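Local coordinates for FAD-binding PCMH-type domain-containing protein (Gibberella zeae, PDB 6YJO) that probably oxidises oligosaccharides, as a flavoenzyme of the oxygen-dependent FAD-linked oxidoreductase family whose FAD is covalently attached at two points, at residues N407-H412 / G476-K481; T186-L191 / P411-L416; A205-W208 / L213-A216; M449-W454 / A470-Y475. All blocks are in the same frame, centred on the assembly; numbering follows the deposited sequence.

Contact 1 of 4, residues N407-H412 / G476-K481; sequences NSAFPH and GKSLPK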
loop_
_atom_site.group_PDB
_atom_site.type_symbol
_atom_site.label_atom_id
_atom_site.label_comp_id
_atom_site.label_asym_id
_atom_site.label_seq_id
_atom_site.Cartn_x
_atom_site.Cartn_y
_atom_site.Cartn_z
ATOM N N ASN A 407 11.044 -13.075 7.809
ATOM C CA ASN A 407 9.878 -13.872 8.198
ATOM C C ASN A 407 8.635 -13.089 7.794
ATOM O O ASN A 407 8.101 -12.289 8.562
ATOM C CB ASN A 407 9.904 -14.159 9.695
ATOM C CG ASN A 407 8.731 -14.999 10.154
ATOM O OD1 ASN A 407 8.300 -15.922 9.459
ATOM N ND2 ASN A 407 8.216 -14.693 11.341
ATOM N N SER A 408 8.165 -13.317 6.569
ATOM C CA SER A 408 7.096 -12.497 6.022
ATOM C C SER A 408 6.227 -13.317 5.080
ATOM O O SER A 408 6.735 -14.105 4.274
ATOM C CB SER A 408 7.659 -11.276 5.283
ATOM O OG SER A 408 6.615 -10.488 4.747
ATOM N N ALA A 409 4.912 -13.106 5.181
ATOM C CA ALA A 409 3.968 -13.784 4.304
ATOM C C ALA A 409 3.915 -13.170 2.911
ATOM O O ALA A 409 3.400 -13.810 1.992
ATOM C CB ALA A 409 2.574 -13.770 4.927
ATOM N N PHE A 410 4.417 -11.948 2.737
ATOM C CA PHE A 410 4.416 -11.283 1.442
ATOM C C PHE A 410 5.069 -12.181 0.390
ATOM O O PHE A 410 6.228 -12.592 0.568
ATOM C CB PHE A 410 5.162 -9.953 1.523
ATOM C CG PHE A 410 5.138 -9.159 0.241
ATOM C CD1 PHE A 410 4.057 -8.342 -0.063
ATOM C CD2 PHE A 410 6.195 -9.222 -0.653
ATOM C CE1 PHE A 410 4.028 -7.611 -1.231
ATOM C CE2 PHE A 410 6.171 -8.487 -1.827
ATOM C CZ PHE A 410 5.085 -7.681 -2.115
ATOM N N PRO A 411 4.381 -12.495 -0.709
ATOM C CA PRO A 411 4.841 -13.574 -1.590
ATOM C C PRO A 411 5.580 -13.132 -2.847
ATOM O O PRO A 411 6.085 -13.986 -3.586
ATOM C CB PRO A 411 3.527 -14.260 -1.966
ATOM C CG PRO A 411 2.566 -13.097 -2.082
ATOM C CD PRO A 411 3.015 -12.061 -1.058
ATOM N N HIS A 412 5.665 -11.826 -3.112
ATOM C CA HIS A 412 6.030 -11.328 -4.432
ATOM C C HIS A 412 7.476 -10.842 -4.524
ATOM O O HIS A 412 7.815 -10.113 -5.463
ATOM C CB HIS A 412 5.070 -10.212 -4.849
ATOM C CG HIS A 412 3.631 -10.624 -4.856
ATOM N ND1 HIS A 412 3.165 -11.698 -5.587
ATOM C CD2 HIS A 412 2.551 -10.105 -4.224
ATOM C CE1 HIS A 412 1.864 -11.823 -5.403
ATOM N NE2 HIS A 412 1.466 -10.870 -4.580
ATOM N N GLY A 476 -0.706 -15.491 -2.553
ATOM C CA GLY A 476 0.023 -16.574 -3.192
ATOM C C GLY A 476 0.055 -17.833 -2.349
ATOM O O GLY A 476 -0.966 -18.282 -1.817
ATOM N N LYS A 477 1.248 -18.419 -2.226
ATOM C CA LYS A 477 1.426 -19.689 -1.529
ATOM C C LYS A 477 1.467 -19.532 -0.012
ATOM O O LYS A 477 1.707 -20.519 0.693
ATOM C CB LYS A 477 2.701 -20.386 -2.016
ATOM C CG LYS A 477 3.999 -19.666 -1.660
ATOM C CD LYS A 477 5.214 -20.484 -2.088
ATOM C CE LYS A 477 6.515 -19.748 -1.806
ATOM N NZ LYS A 477 7.699 -20.651 -1.874
ATOM N N SER A 478 1.255 -18.320 0.500
ATOM C CA SER A 478 1.088 -18.118 1.932
ATOM C C SER A 478 -0.336 -18.382 2.394
ATOM O O SER A 478 -0.562 -18.500 3.604
ATOM C CB SER A 478 1.479 -16.690 2.312
ATOM O OG SER A 478 2.880 -16.499 2.212
ATOM N N LEU A 479 -1.288 -18.478 1.467
ATOM C CA LEU A 479 -2.696 -18.618 1.832
ATOM C C LEU A 479 -2.951 -19.735 2.834
ATOM O O LEU A 479 -3.600 -19.476 3.860
ATOM C CB LEU A 479 -3.541 -18.853 0.571
ATOM C CG LEU A 479 -4.759 -17.951 0.323
ATOM C CD1 LEU A 479 -5.759 -18.639 -0.623
ATOM C CD2 LEU A 479 -5.446 -17.538 1.621
ATOM N N PRO A 480 -2.496 -20.971 2.613
ATOM C CA PRO A 480 -2.864 -22.049 3.553
ATOM C C PRO A 480 -2.417 -21.766 4.975
ATOM O O PRO A 480 -3.206 -21.916 5.917
ATOM C CB PRO A 480 -2.166 -23.284 2.963
ATOM C CG PRO A 480 -1.818 -22.918 1.540
ATOM C CD PRO A 480 -1.580 -21.436 1.560
ATOM N N LYS A 481 -1.160 -21.354 5.156
ATOM C CA LYS A 481 -0.675 -21.006 6.487
ATOM C C LYS A 481 -1.457 -19.828 7.060
ATOM O O LYS A 481 -1.769 -19.801 8.256
ATOM C CB LYS A 481 0.819 -20.691 6.421
ATOM C CG LYS A 481 1.566 -20.814 7.743
ATOM C CD LYS A 481 2.735 -19.837 7.793
ATOM C CE LYS A 481 3.896 -20.338 8.640
ATOM N NZ LYS A 481 4.988 -19.318 8.706
#

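Contact 2 of 4, residues T186-L191 / P411-L416; sequences TLDTFL and PHRDKL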
loop_
_atom_site.group_PDB
_atom_site.type_symbol
_atom_site.label_atom_id
_atom_site.label_comp_id
_atom_site.label_asym_id
_atom_site.label_seq_id
_atom_site.Cartn_x
_atom_site.Cartn_y
_atom_site.Cartn_z
ATOM N N THR A 186 8.159 -1.154 3.467
ATOM C CA THR A 186 7.977 -0.702 4.842
ATOM C C THR A 186 7.964 -1.879 5.808
ATOM O O THR A 186 8.520 -1.794 6.909
ATOM C CB THR A 186 6.684 0.101 4.974
ATOM O OG1 THR A 186 6.575 1.030 3.887
ATOM C CG2 THR A 186 6.670 0.861 6.297
ATOM N N LEU A 187 7.340 -2.992 5.415
ATOM C CA LEU A 187 7.289 -4.145 6.303
ATOM C C LEU A 187 8.627 -4.865 6.403
ATOM O O LEU A 187 8.791 -5.697 7.302
ATOM C CB LEU A 187 6.201 -5.128 5.854
ATOM C CG LEU A 187 6.245 -5.770 4.464
ATOM C CD1 LEU A 187 7.357 -6.798 4.322
ATOM C CD2 LEU A 187 4.894 -6.415 4.183
ATOM N N ASP A 188 9.579 -4.574 5.508
ATOM C CA ASP A 188 10.901 -5.181 5.627
ATOM C C ASP A 188 11.656 -4.628 6.825
ATOM O O ASP A 188 12.536 -5.304 7.367
ATOM C CB ASP A 188 11.699 -4.965 4.342
ATOM C CG ASP A 188 11.150 -5.762 3.168
ATOM O OD1 ASP A 188 10.407 -6.741 3.399
ATOM O OD2 ASP A 188 11.466 -5.413 2.012
ATOM N N THR A 189 11.321 -3.415 7.260
ATOM C CA THR A 189 11.909 -2.807 8.446
ATOM C C THR A 189 11.035 -2.996 9.679
ATOM O O THR A 189 11.292 -2.369 10.711
ATOM C CB THR A 189 12.158 -1.315 8.203
ATOM O OG1 THR A 189 10.907 -0.626 8.100
ATOM C CG2 THR A 189 12.945 -1.108 6.916
ATOM N N PHE A 190 10.024 -3.861 9.593
ATOM C CA PHE A 190 9.052 -4.049 10.663
ATOM C C PHE A 190 9.633 -4.936 11.760
ATOM O O PHE A 190 10.119 -6.038 11.486
ATOM C CB PHE A 190 7.772 -4.667 10.091
ATOM C CG PHE A 190 6.684 -4.878 11.104
ATOM C CD1 PHE A 190 5.925 -3.811 11.558
ATOM C CD2 PHE A 190 6.405 -6.147 11.588
ATOM C CE1 PHE A 190 4.922 -4.005 12.487
ATOM C CE2 PHE A 190 5.400 -6.347 12.518
ATOM C CZ PHE A 190 4.658 -5.275 12.966
ATOM N N LEU A 191 9.587 -4.449 13.002
ATOM C CA LEU A 191 10.092 -5.179 14.160
ATOM C C LEU A 191 8.997 -5.927 14.907
ATOM O O LEU A 191 9.189 -7.087 15.284
ATOM C CB LEU A 191 10.791 -4.220 15.137
ATOM C CG LEU A 191 12.060 -3.491 14.679
ATOM C CD1 LEU A 191 12.525 -2.513 15.757
ATOM C CD2 LEU A 191 13.175 -4.473 14.361
ATOM N N PRO A 411 4.381 -12.495 -0.709
ATOM C CA PRO A 411 4.841 -13.574 -1.590
ATOM C C PRO A 411 5.580 -13.132 -2.847
ATOM O O PRO A 411 6.085 -13.986 -3.586
ATOM C CB PRO A 411 3.527 -14.260 -1.966
ATOM C CG PRO A 411 2.566 -13.097 -2.082
ATOM C CD PRO A 411 3.015 -12.061 -1.058
ATOM N N HIS A 412 5.665 -11.826 -3.112
ATOM C CA HIS A 412 6.030 -11.328 -4.432
ATOM C C HIS A 412 7.476 -10.842 -4.524
ATOM O O HIS A 412 7.815 -10.113 -5.463
ATOM C CB HIS A 412 5.070 -10.212 -4.849
ATOM C CG HIS A 412 3.631 -10.624 -4.856
ATOM N ND1 HIS A 412 3.165 -11.698 -5.587
ATOM C CD2 HIS A 412 2.551 -10.105 -4.224
ATOM C CE1 HIS A 412 1.864 -11.823 -5.403
ATOM N NE2 HIS A 412 1.466 -10.870 -4.580
ATOM N N ARG A 413 8.341 -11.239 -3.587
ATOM C CA ARG A 413 9.739 -10.829 -3.688
ATOM C C ARG A 413 10.402 -11.359 -4.951
ATOM O O ARG A 413 11.424 -10.811 -5.379
ATOM C CB ARG A 413 10.514 -11.278 -2.450
ATOM C CG ARG A 413 10.087 -10.551 -1.192
ATOM C CD ARG A 413 10.863 -10.984 0.034
ATOM N NE ARG A 413 10.148 -10.584 1.240
ATOM C CZ ARG A 413 10.011 -9.324 1.639
ATOM N NH1 ARG A 413 10.549 -8.341 0.930
ATOM N NH2 ARG A 413 9.338 -9.047 2.747
ATOM N N ASP A 414 9.841 -12.403 -5.560
ATOM C CA ASP A 414 10.366 -12.929 -6.814
ATOM C C ASP A 414 9.852 -12.172 -8.030
ATOM O O ASP A 414 10.320 -12.429 -9.144
ATOM C CB ASP A 414 10.019 -14.416 -6.946
ATOM C CG ASP A 414 8.520 -14.671 -6.938
ATOM O OD1 ASP A 414 7.748 -13.718 -6.696
ATOM O OD2 ASP A 414 8.110 -15.827 -7.177
ATOM N N LYS A 415 8.909 -11.253 -7.847
ATOM C CA LYS A 415 8.390 -10.486 -8.967
ATOM C C LYS A 415 9.334 -9.334 -9.304
ATOM O O LYS A 415 10.123 -8.873 -8.476
ATOM C CB LYS A 415 6.993 -9.951 -8.653
ATOM C CG LYS A 415 5.997 -11.018 -8.197
ATOM C CD LYS A 415 5.867 -12.151 -9.214
ATOM C CE LYS A 415 4.827 -13.177 -8.776
ATOM N NZ LYS A 415 5.166 -13.805 -7.468
ATOM N N LEU A 416 9.245 -8.868 -10.546
ATOM C CA LEU A 416 10.098 -7.790 -11.020
ATOM C C LEU A 416 9.384 -6.456 -11.150
ATOM O O LEU A 416 9.996 -5.419 -10.888
ATOM C CB LEU A 416 10.709 -8.155 -12.378
ATOM C CG LEU A 416 11.629 -7.115 -13.019
ATOM C CD1 LEU A 416 12.880 -6.910 -12.176
ATOM C CD2 LEU A 416 11.993 -7.528 -14.435
#

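Contact 3 of 4, residues A205-W208 / L213-A216; sequences AADW and LTWA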
loop_
_atom_site.group_PDB
_atom_site.type_symbol
_atom_site.label_atom_id
_atom_site.label_comp_id
_atom_site.label_asym_id
_atom_site.label_seq_id
_atom_site.Cartn_x
_atom_site.Cartn_y
_atom_site.Cartn_z
ATOM N N ALA A 205 3.576 -8.552 19.448
ATOM C CA ALA A 205 3.922 -9.581 18.478
ATOM C C ALA A 205 5.288 -9.276 17.878
ATOM O O ALA A 205 5.483 -8.210 17.285
ATOM C CB ALA A 205 2.856 -9.662 17.386
ATOM N N ALA A 206 6.228 -10.206 18.038
ATOM C CA ALA A 206 7.543 -10.087 17.425
ATOM C C ALA A 206 8.027 -11.484 17.064
ATOM O O ALA A 206 7.444 -12.491 17.472
ATOM C CB ALA A 206 8.531 -9.357 18.349
ATOM N N ASP A 207 9.108 -11.535 16.281
ATOM C CA ASP A 207 9.559 -12.810 15.730
ATOM C C ASP A 207 9.790 -13.846 16.823
ATOM O O ASP A 207 9.452 -15.023 16.650
ATOM C CB ASP A 207 10.831 -12.606 14.908
ATOM C CG ASP A 207 10.542 -12.286 13.453
ATOM O OD1 ASP A 207 9.396 -12.510 13.005
ATOM O OD2 ASP A 207 11.460 -11.820 12.748
ATOM N N TRP A 208 10.353 -13.432 17.958
ATOM C CA TRP A 208 10.684 -14.394 19.005
ATOM C C TRP A 208 9.425 -14.911 19.694
ATOM O O TRP A 208 9.187 -16.122 19.754
ATOM C CB TRP A 208 11.630 -13.759 20.024
ATOM C CG TRP A 208 12.345 -14.767 20.874
ATOM C CD1 TRP A 208 12.023 -15.149 22.146
ATOM C CD2 TRP A 208 13.503 -15.527 20.508
ATOM N NE1 TRP A 208 12.912 -16.097 22.595
ATOM C CE2 TRP A 208 13.830 -16.346 21.608
ATOM C CE3 TRP A 208 14.296 -15.592 19.358
ATOM C CZ2 TRP A 208 14.919 -17.219 21.590
ATOM C CZ3 TRP A 208 15.374 -16.458 19.343
ATOM C CH2 TRP A 208 15.676 -17.261 20.450
ATOM N N LEU A 213 2.377 -15.247 13.970
ATOM C CA LEU A 213 1.559 -14.039 13.975
ATOM C C LEU A 213 2.307 -12.874 13.339
ATOM O O LEU A 213 1.769 -12.168 12.477
ATOM C CB LEU A 213 1.139 -13.706 15.406
ATOM C CG LEU A 213 0.382 -12.398 15.633
ATOM C CD1 LEU A 213 -0.769 -12.259 14.646
ATOM C CD2 LEU A 213 -0.125 -12.344 17.067
ATOM N N THR A 214 3.563 -12.666 13.748
ATOM C CA THR A 214 4.373 -11.604 13.159
ATOM C C THR A 214 4.582 -11.847 11.671
ATOM O O THR A 214 4.625 -10.902 10.875
ATOM C CB THR A 214 5.719 -11.523 13.882
ATOM O OG1 THR A 214 5.502 -11.368 15.290
ATOM C CG2 THR A 214 6.554 -10.355 13.373
ATOM N N TRP A 215 4.720 -13.113 11.280
ATOM C CA TRP A 215 4.844 -13.456 9.868
ATOM C C TRP A 215 3.612 -13.009 9.089
ATOM O O TRP A 215 3.728 -12.487 7.974
ATOM C CB TRP A 215 5.066 -14.964 9.744
ATOM C CG TRP A 215 4.995 -15.518 8.358
ATOM C CD1 TRP A 215 6.025 -15.658 7.473
ATOM C CD2 TRP A 215 3.834 -16.043 7.709
ATOM N NE1 TRP A 215 5.572 -16.232 6.307
ATOM C CE2 TRP A 215 4.229 -16.476 6.426
ATOM C CE3 TRP A 215 2.496 -16.187 8.086
ATOM C CZ2 TRP A 215 3.334 -17.038 5.520
ATOM C CZ3 TRP A 215 1.608 -16.741 7.186
ATOM C CH2 TRP A 215 2.031 -17.165 5.919
ATOM N N ALA A 216 2.422 -13.191 9.671
ATOM C CA ALA A 216 1.197 -12.763 9.001
ATOM C C ALA A 216 1.074 -11.245 8.999
ATOM O O ALA A 216 0.565 -10.661 8.036
ATOM C CB ALA A 216 -0.018 -13.400 9.676
#

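Contact 4 of 4, residues M449-W454 / A470-Y475; sequences MADGDW and AVKRYY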
loop_
_atom_site.group_PDB
_atom_site.type_symbol
_atom_site.label_atom_id
_atom_site.label_comp_id
_atom_site.label_asym_id
_atom_site.label_seq_id
_atom_site.Cartn_x
_atom_site.Cartn_y
_atom_site.Cartn_z
ATOM N N MET A 449 0.742 -15.508 -19.746
ATOM C CA MET A 449 1.598 -15.811 -18.607
ATOM C C MET A 449 1.089 -17.045 -17.867
ATOM O O MET A 449 -0.119 -17.225 -17.692
ATOM C CB MET A 449 1.637 -14.608 -17.664
ATOM C CG MET A 449 3.027 -14.160 -17.240
ATOM S SD MET A 449 2.961 -12.658 -16.242
ATOM C CE MET A 449 2.570 -11.439 -17.496
ATOM N N ALA A 450 2.021 -17.901 -17.440
ATOM C CA ALA A 450 1.663 -19.050 -16.614
ATOM C C ALA A 450 0.825 -18.600 -15.425
ATOM O O ALA A 450 1.157 -17.624 -14.745
ATOM C CB ALA A 450 2.925 -19.772 -16.136
ATOM N N ASP A 451 -0.265 -19.330 -15.172
ATOM C CA ASP A 451 -1.278 -18.862 -14.231
ATOM C C ASP A 451 -0.698 -18.537 -12.857
ATOM O O ASP A 451 -1.271 -17.721 -12.122
ATOM C CB ASP A 451 -2.382 -19.907 -14.094
ATOM C CG ASP A 451 -3.532 -19.420 -13.243
ATOM O OD1 ASP A 451 -4.382 -18.670 -13.769
ATOM O OD2 ASP A 451 -3.579 -19.774 -12.045
ATOM N N GLY A 452 0.422 -19.157 -12.490
ATOM C CA GLY A 452 1.006 -18.936 -11.181
ATOM C C GLY A 452 2.319 -18.180 -11.207
ATOM O O GLY A 452 3.110 -18.280 -10.263
ATOM N N ASP A 453 2.567 -17.421 -12.273
ATOM C CA ASP A 453 3.777 -16.619 -12.401
ATOM C C ASP A 453 3.552 -15.146 -12.088
ATOM O O ASP A 453 4.514 -14.371 -12.090
ATOM C CB ASP A 453 4.350 -16.753 -13.817
ATOM C CG ASP A 453 5.353 -17.888 -13.942
ATOM O OD1 ASP A 453 5.740 -18.473 -12.908
ATOM O OD2 ASP A 453 5.760 -18.195 -15.084
ATOM N N TRP A 454 2.314 -14.742 -11.817
ATOM C CA TRP A 454 1.989 -13.345 -11.571
ATOM C C TRP A 454 0.993 -13.261 -10.426
ATOM O O TRP A 454 0.181 -14.168 -10.218
ATOM C CB TRP A 454 1.405 -12.666 -12.820
ATOM C CG TRP A 454 0.147 -13.314 -13.318
ATOM C CD1 TRP A 454 0.056 -14.388 -14.152
ATOM C CD2 TRP A 454 -1.200 -12.931 -13.012
ATOM N NE1 TRP A 454 -1.260 -14.697 -14.387
ATOM C CE2 TRP A 454 -2.053 -13.816 -13.700
ATOM C CE3 TRP A 454 -1.767 -11.924 -12.225
ATOM C CZ2 TRP A 454 -3.441 -13.727 -13.625
ATOM C CZ3 TRP A 454 -3.145 -11.835 -12.153
ATOM C CH2 TRP A 454 -3.967 -12.732 -12.849
ATOM N N ALA A 470 -8.834 -12.884 -5.123
ATOM C CA ALA A 470 -8.040 -11.826 -4.511
ATOM C C ALA A 470 -6.968 -12.406 -3.596
ATOM O O ALA A 470 -5.788 -12.058 -3.707
ATOM C CB ALA A 470 -8.945 -10.871 -3.734
ATOM N N VAL A 471 -7.361 -13.299 -2.684
ATOM C CA VAL A 471 -6.389 -13.839 -1.741
ATOM C C VAL A 471 -5.390 -14.743 -2.456
ATOM O O VAL A 471 -4.236 -14.865 -2.024
ATOM C CB VAL A 471 -7.101 -14.572 -0.583
ATOM C CG1 VAL A 471 -8.015 -13.609 0.172
ATOM C CG2 VAL A 471 -7.884 -15.787 -1.077
ATOM N N LYS A 472 -5.803 -15.389 -3.551
ATOM C CA LYS A 472 -4.848 -16.146 -4.357
ATOM C C LYS A 472 -3.733 -15.245 -4.878
ATOM O O LYS A 472 -2.557 -15.628 -4.863
ATOM C CB LYS A 472 -5.560 -16.836 -5.523
ATOM C CG LYS A 472 -4.625 -17.289 -6.651
ATOM C CD LYS A 472 -5.307 -18.254 -7.615
ATOM C CE LYS A 472 -4.414 -18.574 -8.813
ATOM N NZ LYS A 472 -4.650 -19.940 -9.359
ATOM N N ARG A 473 -4.084 -14.042 -5.332
ATOM C CA ARG A 473 -3.144 -13.165 -6.018
ATOM C C ARG A 473 -2.356 -12.279 -5.061
ATOM O O ARG A 473 -1.168 -12.028 -5.298
ATOM C CB ARG A 473 -3.892 -12.297 -7.035
ATOM C CG ARG A 473 -4.604 -13.088 -8.122
ATOM C CD ARG A 473 -3.631 -13.832 -9.029
ATOM N NE ARG A 473 -4.332 -14.686 -9.985
ATOM C CZ ARG A 473 -3.739 -15.565 -10.788
ATOM N NH1 ARG A 473 -2.420 -15.718 -10.760
ATOM N NH2 ARG A 473 -4.471 -16.296 -11.620
ATOM N N TYR A 474 -2.983 -11.786 -3.987
ATOM C CA TYR A 474 -2.241 -10.955 -3.042
ATOM C C TYR A 474 -1.250 -11.786 -2.237
ATOM O O TYR A 474 -0.127 -11.340 -1.971
ATOM C CB TYR A 474 -3.186 -10.238 -2.075
ATOM C CG TYR A 474 -4.304 -9.426 -2.687
ATOM C CD1 TYR A 474 -4.278 -9.025 -4.019
ATOM C CD2 TYR A 474 -5.388 -9.044 -1.910
ATOM C CE1 TYR A 474 -5.317 -8.278 -4.554
ATOM C CE2 TYR A 474 -6.422 -8.297 -2.434
ATOM C CZ TYR A 474 -6.386 -7.920 -3.755
ATOM O OH TYR A 474 -7.415 -7.179 -4.283
ATOM N N TYR A 475 -1.652 -12.992 -1.834
ATOM C CA TYR A 475 -0.934 -13.758 -0.830
ATOM C C TYR A 475 -0.352 -15.066 -1.346
ATOM O O TYR A 475 0.432 -15.696 -0.627
ATOM C CB TYR A 475 -1.865 -14.037 0.362
ATOM C CG TYR A 475 -2.521 -12.771 0.867
ATOM C CD1 TYR A 475 -1.758 -11.657 1.185
ATOM C CD2 TYR A 475 -3.898 -12.670 0.982
ATOM C CE1 TYR A 475 -2.345 -10.485 1.629
ATOM C CE2 TYR A 475 -4.492 -11.503 1.425
ATOM C CZ TYR A 475 -3.711 -10.415 1.745
ATOM O OH TYR A 475 -4.300 -9.254 2.184
#

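Contact 1 of 4, residues N407-H412 / G476-K481
The hydroxyl of Ser478 donates to the main-chain carbonyl of Ala409, with OG and O 2.7 Å apart. It arrives in the carbonyl plane on a lone pair, at a C=O...OG angle of 122°. Ser478 OG sits beside its own backbone N and opposite the carbonyl carbon (chi1 -71°), a torsion that sends the hydroxyl across the gap to the loop. Beside this bond the methyl of Ala409 runs against the same serine, its CB 3.9 Å from Ser478 OG and 4.1 Å from Ser478 CB.

Two residues on along the loop, the CB of Pro411 is directed at the turn between helices 467-475 and 479-489. Pro411 CG lies 4.1 Å from Gly476 N, where the chain leaves helix 467-475 with a positive phi of 56°. The same CG also stands over the centre of the His412 ring, 3.5 Å above its plane, so one ring carbon touches both the imidazole and the start of the turn. His412 NE2 in turn makes weak hydrogen bonds to the carbonyls of Met456 and Tyr474.

Trp215 of helix 211-220 touches the side chains of Ala409 and Ser478 and shares a backbone hydrogen bond with Ala409. Pro411 is about 8 Å, side chain to side chain, from the FAD-binding Tyr457.

Ala409 is buried in a loop, 407-412, without regular secondary structure, and the in-plane serine bond gives its carbonyl a side-chain donor. The contact is thus directional at Ser478 and a matter of van der Waals touch at Pro411.

Contact 2 of 4, residues T186-L191 / P411-L416
Arg413 and Asp188 form a salt bridge whose short arm is NH2 to OD1, 2.6 Å, with an N-H...O angle of 134°. Both terminal nitrogens converge on that one oxygen, because Arg413 NH1 also approaches Asp188 OD1, at 2.9 Å, though weakly. A third, long and weak bond runs over 3.3 Å from Arg413 NH1 to Asp188 OD2. The pairing is therefore forked rather than a matched two-against-two, and the carboxylate and guanidinium planes are turned 42° apart. NH2 meets OD1 nearly along the C-O bond direction, with the oxygen tilted out of the guanidinium plane.

The two side chains come from opposite directions. Arg413 reaches across because its chain is extended from CG to NE. Second partners fix both ends: Asp188 OD2 accepts from Leu185 N, and Arg413 NH1 donates to the carbonyl of Val394.

Leu187 adds the apolar part, its CD1 3.4 Å from Arg413 NH2 at the edge of the guanidinium, while Ile406 touches both charged side chains. Behind Asp188, the 3-10 turn is tied by Thr186 O, which accepts from Thr189 OG1 (2.9 Å) and Thr189 N from the same face of its plane.

This is a buried ion pair between domains. It joins the FAD-binding domain, just ahead of strand 190-196, to the loop entering strand 417-423 of the large antiparallel sheet, the two-domain plan of the PCMH-type flavoprotein fold.

Contact 3 of 4, residues A205-W208 / L213-A216
Thr214 lays its forked side chain across the end of strand 202-206, its hydroxyl over the peptide between Ala205 and Ala206 and its methyl beside Asp207. Thr214 OG1 comes within 3.1 Å of Ala206 N, but the angle is too poor for a hydrogen bond; OG1 is instead bonded to the carbonyl of Tyr210, four residues back, just ahead of the helix. With OG1 beside the backbone N (chi1 -54°), CG2 is swung to the other side and packs 3.6 Å from Asp207 OD1, the two side chains crossing at about a right angle. That carboxylate oxygen is held by Arg218 through a salt bridge and by Asn407 through a hydrogen bond.

Ala205 turns its methyl toward the helix, where CB meets Leu213 CD2 at 4.0 Å and Thr214 OG1 at 3.8 Å. Leu213 in turn rests on Leu489 of helix 479-489 and lies close to an attached N-acetylglucosamine.

Strand 202-206 turns here into helix 211-220, which leads to strand 226-236. These two strands run parallel with the antiparallel strand 190-196 between them, so strand, helix and strand make a split beta-alpha-beta unit.

Contact 4 of 4, residues M449-W454 / A470-Y475
The guanidinium of Arg473 lies flat on the indole of Trp454, planes 9° apart and centres 3.7 Å apart, a parallel cation-pi stack. Arg473 CZ is 3.4 Å from Trp454 CZ2, and farther back Arg473 CD makes a CH-pi contact with the six-membered ring. The arginine chain bends at chi2 (-66°) to bring the group over. The opposite face of the guanidinium carries Lys472 CE, so the cation is sandwiched between ring and lysine chain.

Round the edge, Arg473 NH1 points almost straight at Asp451 O, 2.7 Å away with an N-H...O angle of 168°, and also reaches Trp454 O at 3.1 Å. Asp451, Lys472 and Arg473 form a salt-bridge network. In it Arg473 NH2 bonds Asp451 OD1 at 3.2 Å, from above the carboxylate plane, and Lys472 NZ, at the end of an extended chain, bonds Asp451 OD2 at 2.9 Å. A further salt bridge joins Glu469 to Arg473 NE, so several partners together fix the rotation of the guanidinium.

Asp451 occupies a type I turn closed by Asp453 N and Ala450 O. The turn follows helix 431-446 and is clasped by helix 467-475, which also rests through Val471 and Tyr475 on Leu479 and Leu482 of helix 479-489.

How the contacts relate
Contacts 2 and 3 are buried, whereas contacts 1 and 4 are only partly so, with exposed charged residues in contact 4. The loop 407-416 serves two of them, since contacts 1 and 2 share Pro411 and His412. Contacts 1 and 4 use successive helices, 479-489 and 467-475, while helix 211-220 of contact 3 packs against both segments of contact 1. Contacts 2 and 3 reach neighbouring strands of one sheet, and Phe190 packs on Thr214 between them. The chemistry differs sharply: one serine bond in contact 1, a forked ion pair in contact 2, no cross-segment hydrogen bond in contact 3, and a stacked, multiply bonded arginine in contact 4.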